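Long-range contacts in lipase (Acinetobacter baumannii, PDB 4OPM), which probably hydrolyses ester bonds of lipids, as a putative lipase of the alpha/beta hydrolase fold: residues S8-I12 with F192-Q196; L13-R17 with S56-W60; G21-K25 with Y36-G40; Q88-V94 with K209-L214. All coordinates share one frame; numbering follows the deposited sequence.

How the interactions relate
Four contacts trace how an alpha/beta hydrolase fold fastens its N-terminal elements and its long helix 190-220. Interactions 1 and 2 share helix 9-19, their centres 11 Å apart: its first turn meets helix 190-220, its next the loop after strand 46-50. Interaction 3, centred 9 Å from interaction 2, is the hairpin of strands 22-29 and 32-39 at one border of the mixed sheet; Arg57 NH1 reaches Ser37 OG at 2.8 Å. Along the chain, interaction 3 is nested within interaction 2, and both within interaction 1. Interaction 4, centred 27 Å from interaction 1, returns to helix 190-220, which thus touches both the N-terminal helix and the loop before helix 94-107.

Interaction 1: residues S8-I12 with F192-Q196; sequences SFQTI and FLQAQ
The first turn of helix 9-19 comes up to one side of helix 190-220, and the two backbones are nearest where Phe9 CA lies 6.5 Å from Ala195 CA. Ser8 occupies the N-cap of the first helix, and a weak bond from Gln10 N to its OG helps to close that end. The contact is mainly apolar and centres on the Phe9 ring. With CG anti to the backbone N (chi1 -177°), the ring reaches across to the other helix and lays one face over the methyl of Ala195, a CH-pi contact in which Ala195 CB is 3.9 Å from the ring centroid, displaced toward the rim. Farther out, the edge of Phe9 is turned toward the face of Phe192 in an offset edge-to-face pair, with planes at 63° and centroids 5.8 Å apart. The amide oxygen of Gln196 approaches the Phe9 ring in its plane, Gln196 OE1 lying 3.5 Å from Phe9 CE2, where the weakly positive ring hydrogens would suit it. One turn along, Ile12 extends the patch: its CG2 packs 3.7 Å from Phe192 CE2, the two side chains crossing at about a right angle. Leu199, about a turn further along helix 190-220, also touches Phe9. Such a small aromatic cluster is plain helix-to-helix packing, here joining the N-terminal helix to helix 190-220 at the surface of an alpha/beta hydrolase fold.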
loop_
_atom_site.group_PDB
_atom_site.type_symbol
_atom_site.label_atom_id
_atom_site.label_comp_id
_atom_site.label_asym_id
_atom_site.label_seq_id
_atom_site.Cartn_x
_atom_site.Cartn_y
_atom_site.Cartn_z
ATOM N N SER A 8 -4.273 25.780 -3.326
ATOM C CA SER A 8 -4.046 24.967 -2.144
ATOM C C SER A 8 -3.628 23.559 -2.599
ATOM O O SER A 8 -4.226 23.028 -3.537
ATOM C CB SER A 8 -5.320 24.900 -1.314
ATOM O OG SER A 8 -5.232 23.838 -0.382
ATOM N N PHE A 9 -2.648 22.939 -1.930
ATOM C CA PHE A 9 -2.230 21.578 -2.260
ATOM C C PHE A 9 -3.389 20.593 -2.061
ATOM O O PHE A 9 -3.514 19.636 -2.833
ATOM C CB PHE A 9 -1.021 21.151 -1.428
ATOM C CG PHE A 9 -0.482 19.779 -1.773
ATOM C CD1 PHE A 9 0.082 19.529 -3.015
ATOM C CD2 PHE A 9 -0.511 18.746 -0.841
ATOM C CE1 PHE A 9 0.618 18.272 -3.318
ATOM C CE2 PHE A 9 0.025 17.487 -1.145
ATOM C CZ PHE A 9 0.579 17.258 -2.387
ATOM N N GLN A 10 -4.271 20.861 -1.066
ATOM C CA GLN A 10 -5.444 20.019 -0.825
ATOM C C GLN A 10 -6.365 20.026 -2.057
ATOM O O GLN A 10 -6.890 18.970 -2.412
ATOM C CB GLN A 10 -6.196 20.483 0.432
ATOM C CG GLN A 10 -5.454 20.145 1.737
ATOM C CD GLN A 10 -5.180 18.654 1.890
ATOM O OE1 GLN A 10 -4.045 18.231 2.105
ATOM N NE2 GLN A 10 -6.197 17.822 1.738
ATOM N N THR A 11 -6.505 21.193 -2.739
ATOM C CA THR A 11 -7.306 21.343 -3.968
ATOM C C THR A 11 -6.663 20.504 -5.087
ATOM O O THR A 11 -7.390 19.859 -5.850
ATOM C CB THR A 11 -7.451 22.836 -4.348
ATOM O OG1 THR A 11 -8.082 23.518 -3.267
ATOM C CG2 THR A 11 -8.275 23.051 -5.623
ATOM N N ILE A 12 -5.314 20.480 -5.155
ATOM C CA ILE A 12 -4.572 19.669 -6.143
ATOM C C ILE A 12 -4.901 18.184 -5.920
ATOM O O ILE A 12 -5.241 17.496 -6.877
ATOM C CB ILE A 12 -3.036 19.922 -6.079
ATOM C CG1 ILE A 12 -2.661 21.383 -6.451
ATOM C CG2 ILE A 12 -2.226 18.875 -6.889
ATOM C CD1 ILE A 12 -3.007 21.844 -7.936
ATOM N N PHE A 192 4.996 21.293 -4.474
ATOM C CA PHE A 192 4.186 20.117 -4.124
ATOM C C PHE A 192 4.946 19.221 -3.150
ATOM O O PHE A 192 4.342 18.680 -2.227
ATOM C CB PHE A 192 3.802 19.301 -5.371
ATOM C CG PHE A 192 2.754 19.852 -6.320
ATOM C CD1 PHE A 192 2.500 21.219 -6.395
ATOM C CD2 PHE A 192 2.082 19.007 -7.199
ATOM C CE1 PHE A 192 1.555 21.720 -7.297
ATOM C CE2 PHE A 192 1.166 19.516 -8.124
ATOM C CZ PHE A 192 0.901 20.863 -8.159
ATOM N N LEU A 193 6.267 19.036 -3.380
ATOM C CA LEU A 193 7.147 18.239 -2.521
ATOM C C LEU A 193 7.102 18.807 -1.086
ATOM O O LEU A 193 6.919 18.052 -0.130
ATOM C CB LEU A 193 8.587 18.275 -3.085
ATOM C CG LEU A 193 9.591 17.287 -2.490
ATOM C CD1 LEU A 193 10.580 16.832 -3.551
ATOM C CD2 LEU A 193 10.342 17.888 -1.290
ATOM N N GLN A 194 7.242 20.135 -0.957
ATOM C CA GLN A 194 7.245 20.836 0.335
ATOM C C GLN A 194 5.896 20.710 1.053
ATOM O O GLN A 194 5.879 20.506 2.269
ATOM C CB GLN A 194 7.628 22.307 0.143
ATOM C CG GLN A 194 9.131 22.461 -0.120
ATOM C CD GLN A 194 9.553 23.782 -0.709
ATOM O OE1 GLN A 194 8.817 24.773 -0.705
ATOM N NE2 GLN A 194 10.769 23.823 -1.224
ATOM N N ALA A 195 4.772 20.785 0.297
ATOM C CA ALA A 195 3.423 20.629 0.848
ATOM C C ALA A 195 3.214 19.193 1.337
ATOM O O ALA A 195 2.716 19.003 2.447
ATOM C CB ALA A 195 2.383 20.988 -0.198
ATOM N N GLN A 196 3.637 18.188 0.538
ATOM C CA GLN A 196 3.512 16.780 0.936
ATOM C C GLN A 196 4.386 16.493 2.164
ATOM O O GLN A 196 3.926 15.833 3.104
ATOM C CB GLN A 196 3.870 15.829 -0.228
ATOM C CG GLN A 196 3.658 14.332 0.095
ATOM C CD GLN A 196 2.277 14.010 0.622
ATOM O OE1 GLN A 196 1.258 14.372 0.026
ATOM N NE2 GLN A 196 2.217 13.312 1.750
#

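Interaction 2: residues L13-R17 with S56-W60; sequences LQQER and SRDNW
Two arginines lie flat on one another here: the guanidinium of Arg17 stacks on that of Arg57, centres 3.8 Å apart and planes 26° from parallel, with Arg57 NH2 above the middle of the Arg17 group. Such a pairing of like charges illustrates how carboxylates can make guanidinium stacking tolerable. Asp58 supplies one of them. Gripping it side-on, Arg17 NE donates to Asp58 OD1 and Arg17 NH2 to Asp58 OD2, each at 2.8 Å. Both bonds are nearly straight (172° and 170°), both use the syn lone pairs, and the guanidinium and carboxylate are nearly coplanar. This two-pronged bridge fixes the rotation of the Arg17 head, while Leu13 CB lies over the face opposite Arg57. The chain of Arg17 is extended from CG to NE, which carries the head from the helix to the carboxylate. Leu13 CD2 adds an apolar flank, 3.9 Å from Asp58 OD2.

A water also joins the segments, donating to Glu16 OE1 at 2.7 Å and to Asp58 O at 2.8 Å; Asn61 ND2 also bonds both Glu16 OE1 and Asp58 OD1. On the loop side, Asp58 N bonds to Ser56 OG in an ST turn. Arg57 has further partners: salt bridges to Asp77 and Glu83, which probably offset the paired positive charges, and NH1 bonds to Ser24 and Ser37. The stack therefore sits where helix 9-19, the loop leading from strand 46-50 to helix 61-64, and the hairpin of strands 22-29 and 32-39 come together.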
loop_
_atom_site.group_PDB
_atom_site.type_symbol
_atom_site.label_atom_id
_atom_site.label_comp_id
_atom_site.label_asym_id
_atom_site.label_seq_id
_atom_site.Cartn_x
_atom_site.Cartn_y
_atom_site.Cartn_z
ATOM N N LEU A 13 -4.842 17.715 -4.654
ATOM C CA LEU A 13 -5.154 16.323 -4.324
ATOM C C LEU A 13 -6.589 15.991 -4.727
ATOM O O LEU A 13 -6.818 14.939 -5.320
ATOM C CB LEU A 13 -4.926 16.032 -2.836
ATOM C CG LEU A 13 -3.467 16.040 -2.378
ATOM C CD1 LEU A 13 -3.378 15.874 -0.870
ATOM C CD2 LEU A 13 -2.666 14.925 -3.053
ATOM N N GLN A 14 -7.530 16.907 -4.467
ATOM C CA GLN A 14 -8.940 16.697 -4.846
ATOM C C GLN A 14 -9.072 16.492 -6.358
ATOM O O GLN A 14 -9.782 15.584 -6.811
ATOM C CB GLN A 14 -9.812 17.882 -4.390
ATOM C CG GLN A 14 -9.972 17.914 -2.872
ATOM C CD GLN A 14 -10.351 19.279 -2.345
ATOM O OE1 GLN A 14 -10.893 20.133 -3.067
ATOM N NE2 GLN A 14 -10.075 19.506 -1.058
ATOM N N GLN A 15 -8.379 17.339 -7.132
ATOM C CA GLN A 15 -8.414 17.281 -8.594
ATOM C C GLN A 15 -7.809 15.972 -9.108
ATOM O O GLN A 15 -8.347 15.371 -10.057
ATOM C CB GLN A 15 -7.684 18.490 -9.187
ATOM C CG GLN A 15 -8.432 19.797 -8.973
ATOM C CD GLN A 15 -7.782 20.891 -9.762
ATOM O OE1 GLN A 15 -7.827 20.901 -10.991
ATOM N NE2 GLN A 15 -7.110 21.798 -9.082
ATOM N N GLU A 16 -6.706 15.506 -8.476
ATOM C CA GLU A 16 -6.065 14.253 -8.892
ATOM C C GLU A 16 -7.015 13.073 -8.638
ATOM O O GLU A 16 -7.122 12.195 -9.488
ATOM C CB GLU A 16 -4.713 14.015 -8.211
ATOM C CG GLU A 16 -3.947 12.902 -8.919
ATOM C CD GLU A 16 -2.701 12.377 -8.231
ATOM O OE1 GLU A 16 -2.741 12.165 -6.999
ATOM O OE2 GLU A 16 -1.708 12.106 -8.947
ATOM N N ARG A 17 -7.717 13.067 -7.472
ATOM C CA ARG A 17 -8.690 12.010 -7.160
ATOM C C ARG A 17 -9.816 12.008 -8.212
ATOM O O ARG A 17 -10.215 10.945 -8.701
ATOM C CB ARG A 17 -9.276 12.187 -5.756
ATOM C CG ARG A 17 -8.260 11.982 -4.642
ATOM C CD ARG A 17 -8.788 12.589 -3.343
ATOM N NE ARG A 17 -7.706 12.714 -2.360
ATOM C CZ ARG A 17 -7.702 13.574 -1.350
ATOM N NH1 ARG A 17 -8.722 14.410 -1.177
ATOM N NH2 ARG A 17 -6.675 13.618 -0.514
ATOM N N SER A 56 -0.466 7.081 1.877
ATOM C CA SER A 56 -1.875 7.464 1.973
ATOM C C SER A 56 -2.630 6.878 0.791
ATOM O O SER A 56 -2.007 6.385 -0.169
ATOM C CB SER A 56 -2.038 8.987 2.024
ATOM O OG SER A 56 -1.942 9.567 0.734
ATOM N N ARG A 57 -3.964 6.984 0.821
ATOM C CA ARG A 57 -4.799 6.523 -0.285
ATOM C C ARG A 57 -4.379 7.138 -1.632
ATOM O O ARG A 57 -4.489 6.468 -2.662
ATOM C CB ARG A 57 -6.280 6.826 -0.019
ATOM C CG ARG A 57 -6.654 8.303 0.137
ATOM C CD ARG A 57 -8.000 8.446 0.798
ATOM N NE ARG A 57 -8.251 9.813 1.251
ATOM C CZ ARG A 57 -9.092 10.661 0.660
ATOM N NH1 ARG A 57 -9.769 10.292 -0.419
ATOM N NH2 ARG A 57 -9.276 11.875 1.157
ATOM N N ASP A 58 -3.865 8.391 -1.628
ATOM C CA ASP A 58 -3.469 9.074 -2.871
ATOM C C ASP A 58 -2.267 8.417 -3.569
ATOM O O ASP A 58 -2.091 8.620 -4.776
ATOM C CB ASP A 58 -3.201 10.557 -2.605
ATOM C CG ASP A 58 -4.469 11.287 -2.195
ATOM O OD1 ASP A 58 -5.517 11.098 -2.872
ATOM O OD2 ASP A 58 -4.439 11.981 -1.167
ATOM N N ASN A 59 -1.513 7.539 -2.858
ATOM C CA ASN A 59 -0.406 6.804 -3.492
ATOM C C ASN A 59 -0.907 5.918 -4.655
ATOM O O ASN A 59 -0.132 5.594 -5.545
ATOM C CB ASN A 59 0.286 5.894 -2.472
ATOM C CG ASN A 59 1.057 6.579 -1.365
ATOM O OD1 ASN A 59 1.458 5.926 -0.402
ATOM N ND2 ASN A 59 1.340 7.871 -1.496
ATOM N N TRP A 60 -2.190 5.496 -4.598
ATOM C CA TRP A 60 -2.799 4.613 -5.579
ATOM C C TRP A 60 -3.520 5.358 -6.723
ATOM O O TRP A 60 -4.062 4.686 -7.596
ATOM C CB TRP A 60 -3.807 3.693 -4.879
ATOM C CG TRP A 60 -3.166 2.584 -4.108
ATOM C CD1 TRP A 60 -3.001 2.511 -2.752
ATOM C CD2 TRP A 60 -2.594 1.388 -4.651
ATOM N NE1 TRP A 60 -2.360 1.339 -2.419
ATOM C CE2 TRP A 60 -2.120 0.619 -3.563
ATOM C CE3 TRP A 60 -2.468 0.871 -5.953
ATOM C CZ2 TRP A 60 -1.510 -0.630 -3.741
ATOM C CZ3 TRP A 60 -1.877 -0.373 -6.128
ATOM C CH2 TRP A 60 -1.427 -1.121 -5.025
HETATM O O HOH W 1 -0.800 10.891 -5.691
#

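Interaction 3: residues G21-K25 with Y36-G40; sequences GLQSK and YSEGG
Gln23 and Glu38 form a hydrogen-bonded pair of the antiparallel hairpin of strands 22-29 and 32-39, with N to O distances of 2.9 Å both from Gln23 N to Glu38 O and from Glu38 N to Gln23 O. Lys25 and Tyr36 form the next; Lys25 N meets Tyr36 O at 2.8 Å, nearly along the C=O axis. Ser24 and Ser37 make the non-hydrogen-bonded pair between them. At the open end a water links Gly21 O to Gly40 N.

Packing differs on the two faces. Beside the serines, Leu22 CD1 rests 4.0 Å from Ser37 CB. On the face of Lys25, Tyr36 and Glu38, the Lys25 CB lies over the Tyr36 ring in a CH-pi contact, 3.8 Å from its centroid, and Phe104 meets that ring edge-to-face.

Charge pairing completes the contact. The extended Lys25 chain passes the tyrosine to place Lys25 NZ 2.9 Å from Glu38 OE1, approaching from above the carboxylate plane, while OE2 bonds to His72 NE2. The salt bridge thus spans the two strands diagonally, and the shared carboxylate ties this hairpin chemically to the neighbouring strand 72-76.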
loop_
_atom_site.group_PDB
_atom_site.type_symbol
_atom_site.label_atom_id
_atom_site.label_comp_id
_atom_site.label_asym_id
_atom_site.label_seq_id
_atom_site.Cartn_x
_atom_site.Cartn_y
_atom_site.Cartn_z
ATOM N N GLY A 21 -11.060 9.130 -11.161
ATOM C CA GLY A 21 -12.443 8.666 -11.085
ATOM C C GLY A 21 -12.835 8.282 -9.665
ATOM O O GLY A 21 -13.660 7.389 -9.460
ATOM N N LEU A 22 -12.230 8.967 -8.671
ATOM C CA LEU A 22 -12.463 8.719 -7.257
ATOM C C LEU A 22 -13.134 9.882 -6.568
ATOM O O LEU A 22 -12.916 11.045 -6.938
ATOM C CB LEU A 22 -11.121 8.461 -6.545
ATOM C CG LEU A 22 -10.255 7.287 -7.051
ATOM C CD1 LEU A 22 -8.825 7.404 -6.517
ATOM C CD2 LEU A 22 -10.862 5.922 -6.650
ATOM N N GLN A 23 -13.895 9.569 -5.518
ATOM C CA GLN A 23 -14.474 10.566 -4.627
ATOM C C GLN A 23 -14.063 10.220 -3.192
ATOM O O GLN A 23 -13.787 9.054 -2.895
ATOM C CB GLN A 23 -15.992 10.711 -4.798
ATOM C CG GLN A 23 -16.836 9.549 -4.312
ATOM C CD GLN A 23 -18.302 9.866 -4.530
ATOM O OE1 GLN A 23 -18.860 10.788 -3.936
ATOM N NE2 GLN A 23 -18.948 9.141 -5.419
ATOM N N SER A 24 -13.967 11.239 -2.330
ATOM C CA SER A 24 -13.567 11.068 -0.937
ATOM C C SER A 24 -14.784 10.810 -0.089
ATOM O O SER A 24 -15.811 11.485 -0.235
ATOM C CB SER A 24 -12.792 12.278 -0.428
ATOM O OG SER A 24 -11.570 12.409 -1.141
ATOM N N LYS A 25 -14.689 9.779 0.755
ATOM C CA LYS A 25 -15.766 9.360 1.639
ATOM C C LYS A 25 -15.222 9.164 3.045
ATOM O O LYS A 25 -14.000 9.103 3.248
ATOM C CB LYS A 25 -16.439 8.081 1.102
ATOM C CG LYS A 25 -17.268 8.354 -0.166
ATOM C CD LYS A 25 -18.334 7.342 -0.426
ATOM C CE LYS A 25 -19.044 7.646 -1.726
ATOM N NZ LYS A 25 -19.972 6.551 -2.113
ATOM N N TYR A 36 -11.529 7.402 3.040
ATOM C CA TYR A 36 -11.228 6.508 1.922
ATOM C C TYR A 36 -11.701 7.088 0.610
ATOM O O TYR A 36 -12.603 7.936 0.585
ATOM C CB TYR A 36 -11.825 5.094 2.117
ATOM C CG TYR A 36 -13.340 5.011 2.148
ATOM C CD1 TYR A 36 -14.051 5.337 3.303
ATOM C CD2 TYR A 36 -14.054 4.492 1.065
ATOM C CE1 TYR A 36 -15.440 5.210 3.357
ATOM C CE2 TYR A 36 -15.445 4.373 1.105
ATOM C CZ TYR A 36 -16.131 4.727 2.258
ATOM O OH TYR A 36 -17.497 4.603 2.340
ATOM N N SER A 37 -11.051 6.649 -0.475
ATOM C CA SER A 37 -11.440 6.996 -1.835
ATOM C C SER A 37 -12.282 5.875 -2.383
ATOM O O SER A 37 -12.042 4.698 -2.065
ATOM C CB SER A 37 -10.210 7.199 -2.722
ATOM O OG SER A 37 -9.422 8.271 -2.256
ATOM N N GLU A 38 -13.278 6.224 -3.196
ATOM C CA GLU A 38 -14.136 5.231 -3.821
ATOM C C GLU A 38 -14.422 5.641 -5.249
ATOM O O GLU A 38 -14.724 6.810 -5.503
ATOM C CB GLU A 38 -15.438 5.050 -3.028
ATOM C CG GLU A 38 -16.404 4.043 -3.640
ATOM C CD GLU A 38 -17.663 3.749 -2.848
ATOM O OE1 GLU A 38 -17.938 4.471 -1.865
ATOM O OE2 GLU A 38 -18.393 2.810 -3.233
ATOM N N GLY A 39 -14.341 4.676 -6.153
ATOM C CA GLY A 39 -14.634 4.891 -7.567
ATOM C C GLY A 39 -15.200 3.666 -8.255
ATOM O O GLY A 39 -15.153 2.551 -7.717
ATOM N N GLY A 40 -15.775 3.892 -9.432
ATOM C CA GLY A 40 -16.383 2.836 -10.229
ATOM C C GLY A 40 -17.769 2.413 -9.769
ATOM O O GLY A 40 -18.248 2.827 -8.705
HETATM O O HOH W 2 -15.856 6.458 -10.670
#

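Interaction 4: residues Q88-V94 with K209-L214; sequences QDFDYSV and KLVDQL
Tyr92 packs against Leu210 and Lys209 where, in this alpha/beta hydrolase fold, the loop between strand 72-76 and helix 94-107 meets helix 190-220; an Asx turn followed by an N-cap shapes the loop there.

Apolar contacts dominate. Tyr92 is the central side chain, its CG anti to the carbonyl carbon (chi1 -69°), which points the ring along the helix past Leu210 and Lys209. In the conformer of Leu210 described here, one of two, Leu210 CG lies 3.6 Å from Tyr92 CD1, the two side chains crossing at about a right angle. The aliphatic part of Lys209 runs beside the CD2 side of the ring, Lys209 CB 3.8 Å from Tyr92 CD2. Within the loop, Phe90 CD2 sits over the centre of one Tyr92 face. The phenol OH hydrogen-bonds to Gln206 OE1, so the far end of the ring is also held by helix 190-220. Farther along, Val94 CG2 meets Leu214 CD2, and both residues also touch Leu121 of helix 121-132.

Polar links across the contact run largely through water. One water donates to Phe90 O and accepts from Lys209 NZ; a second donates to both Tyr92 O and Leu210 O, joining loop and helix carbonyls that could not bond directly.

Turn-forming bonds set the loop itself. Ser93 OG caps Asn96 N at the start of helix 94-107. In the Asx turn just before it, Asp91 OD1 accepts from Ser93 N at 3.1 Å, the donor standing above the carboxylate plane.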
loop_
_atom_site.group_PDB
_atom_site.type_symbol
_atom_site.label_atom_id
_atom_site.label_comp_id
_atom_site.label_asym_id
_atom_site.label_seq_id
_atom_site.Cartn_x
_atom_site.Cartn_y
_atom_site.Cartn_z
ATOM N N GLN A 88 -5.816 8.680 20.694
ATOM C CA GLN A 88 -4.440 9.072 20.997
ATOM C C GLN A 88 -3.585 7.868 21.417
ATOM O O GLN A 88 -2.370 7.898 21.195
ATOM C CB GLN A 88 -4.399 10.167 22.081
ATOM C CG GLN A 88 -4.859 11.553 21.600
ATOM C CD GLN A 88 -3.996 12.151 20.506
ATOM O OE1 GLN A 88 -4.402 12.239 19.340
ATOM N NE2 GLN A 88 -2.791 12.586 20.854
ATOM N N ASP A 89 -4.222 6.798 21.973
ATOM C CA ASP A 89 -3.551 5.581 22.434
ATOM C C ASP A 89 -3.760 4.387 21.475
ATOM O O ASP A 89 -3.613 3.224 21.882
ATOM C CB ASP A 89 -4.071 5.224 23.843
ATOM C CG ASP A 89 -5.516 4.741 23.879
ATOM O OD1 ASP A 89 -6.368 5.339 23.173
ATOM O OD2 ASP A 89 -5.784 3.731 24.564
ATOM N N PHE A 90 -4.075 4.660 20.196
ATOM C CA PHE A 90 -4.339 3.614 19.208
ATOM C C PHE A 90 -3.208 2.580 19.070
ATOM O O PHE A 90 -2.020 2.909 19.165
ATOM C CB PHE A 90 -4.638 4.240 17.834
ATOM C CG PHE A 90 -5.142 3.250 16.805
ATOM C CD1 PHE A 90 -6.428 2.719 16.896
ATOM C CD2 PHE A 90 -4.325 2.834 15.755
ATOM C CE1 PHE A 90 -6.882 1.779 15.957
ATOM C CE2 PHE A 90 -4.778 1.896 14.819
ATOM C CZ PHE A 90 -6.050 1.367 14.931
ATOM N N ASP A 91 -3.608 1.323 18.833
ATOM C CA ASP A 91 -2.720 0.188 18.595
ATOM C C ASP A 91 -2.396 0.105 17.079
ATOM O O ASP A 91 -3.217 -0.368 16.279
ATOM C CB ASP A 91 -3.380 -1.101 19.123
ATOM C CG ASP A 91 -2.699 -2.401 18.732
ATOM O OD1 ASP A 91 -1.533 -2.355 18.263
ATOM O OD2 ASP A 91 -3.312 -3.466 18.929
ATOM N N TYR A 92 -1.172 0.519 16.700
ATOM C CA TYR A 92 -0.726 0.557 15.306
ATOM C C TYR A 92 -0.037 -0.738 14.827
ATOM O O TYR A 92 0.609 -0.728 13.772
ATOM C CB TYR A 92 0.233 1.740 15.099
ATOM C CG TYR A 92 -0.440 3.087 15.208
ATOM C CD1 TYR A 92 -1.018 3.689 14.095
ATOM C CD2 TYR A 92 -0.471 3.775 16.418
ATOM C CE1 TYR A 92 -1.625 4.941 14.185
ATOM C CE2 TYR A 92 -1.082 5.022 16.526
ATOM C CZ TYR A 92 -1.660 5.600 15.405
ATOM O OH TYR A 92 -2.257 6.836 15.499
ATOM N N SER A 93 -0.189 -1.854 15.566
ATOM C CA SER A 93 0.440 -3.107 15.132
ATOM C C SER A 93 -0.197 -3.627 13.848
ATOM O O SER A 93 -1.390 -3.394 13.624
ATOM C CB SER A 93 0.337 -4.165 16.226
ATOM O OG SER A 93 -0.980 -4.687 16.306
ATOM N N VAL A 94 0.587 -4.336 13.009
ATOM C CA VAL A 94 0.105 -4.936 11.752
ATOM C C VAL A 94 -1.122 -5.859 12.053
ATOM O O VAL A 94 -2.133 -5.688 11.371
ATOM C CB VAL A 94 1.236 -5.647 10.958
ATOM C CG1 VAL A 94 0.691 -6.434 9.762
ATOM C CG2 VAL A 94 2.268 -4.627 10.492
ATOM N N LYS A 209 5.153 5.566 16.033
ATOM C CA LYS A 209 4.462 4.500 16.777
ATOM C C LYS A 209 4.343 3.242 15.901
ATOM O O LYS A 209 4.602 2.140 16.385
ATOM C CB LYS A 209 3.075 4.962 17.268
ATOM C CG LYS A 209 3.153 5.951 18.417
ATOM C CD LYS A 209 1.783 6.478 18.808
ATOM C CE LYS A 209 1.858 7.265 20.093
ATOM N NZ LYS A 209 0.532 7.810 20.476
ATOM N N LEU A 210 3.982 3.426 14.615
ATOM C CA LEU A 210 3.864 2.344 13.632
ATOM C C LEU A 210 5.207 1.612 13.499
ATOM O O LEU A 210 5.256 0.384 13.580
ATOM C CB LEU A 210 3.416 2.913 12.266
ATOM C CG LEU A 210 1.922 3.123 12.086
ATOM C CD1 LEU A 210 1.639 4.311 11.170
ATOM C CD2 LEU A 210 1.268 1.877 11.518
ATOM N N VAL A 211 6.303 2.383 13.333
ATOM C CA VAL A 211 7.667 1.854 13.192
ATOM C C VAL A 211 8.070 1.081 14.461
ATOM O O VAL A 211 8.579 -0.029 14.350
ATOM C CB VAL A 211 8.677 2.978 12.845
ATOM C CG1 VAL A 211 10.125 2.528 13.046
ATOM C CG2 VAL A 211 8.454 3.446 11.408
ATOM N N ASP A 212 7.810 1.637 15.656
ATOM C CA ASP A 212 8.168 0.936 16.899
ATOM C C ASP A 212 7.462 -0.420 16.997
ATOM O O ASP A 212 8.083 -1.398 17.436
ATOM C CB ASP A 212 7.847 1.806 18.115
ATOM C CG ASP A 212 8.819 2.961 18.285
ATOM O OD1 ASP A 212 9.987 2.828 17.837
ATOM O OD2 ASP A 212 8.452 3.952 18.953
ATOM N N GLN A 213 6.184 -0.477 16.561
ATOM C CA GLN A 213 5.361 -1.690 16.552
ATOM C C GLN A 213 5.932 -2.704 15.556
ATOM O O GLN A 213 5.931 -3.908 15.819
ATOM C CB GLN A 213 3.896 -1.350 16.197
ATOM C CG GLN A 213 3.147 -0.539 17.256
ATOM C CD GLN A 213 2.826 -1.334 18.489
ATOM O OE1 GLN A 213 1.938 -2.190 18.492
ATOM N NE2 GLN A 213 3.534 -1.052 19.569
ATOM N N LEU A 214 6.422 -2.201 14.392
ATOM C CA LEU A 214 7.017 -3.046 13.353
ATOM C C LEU A 214 8.311 -3.684 13.858
ATOM O O LEU A 214 8.541 -4.874 13.641
ATOM C CB LEU A 214 7.325 -2.214 12.102
ATOM C CG LEU A 214 6.278 -2.167 11.049
ATOM C CD1 LEU A 214 6.739 -1.254 9.917
ATOM C CD2 LEU A 214 6.007 -3.577 10.487
HETATM O O HOH W 3 -0.690 4.887 20.548
HETATM O O HOH W 4 3.165 -1.618 13.035
#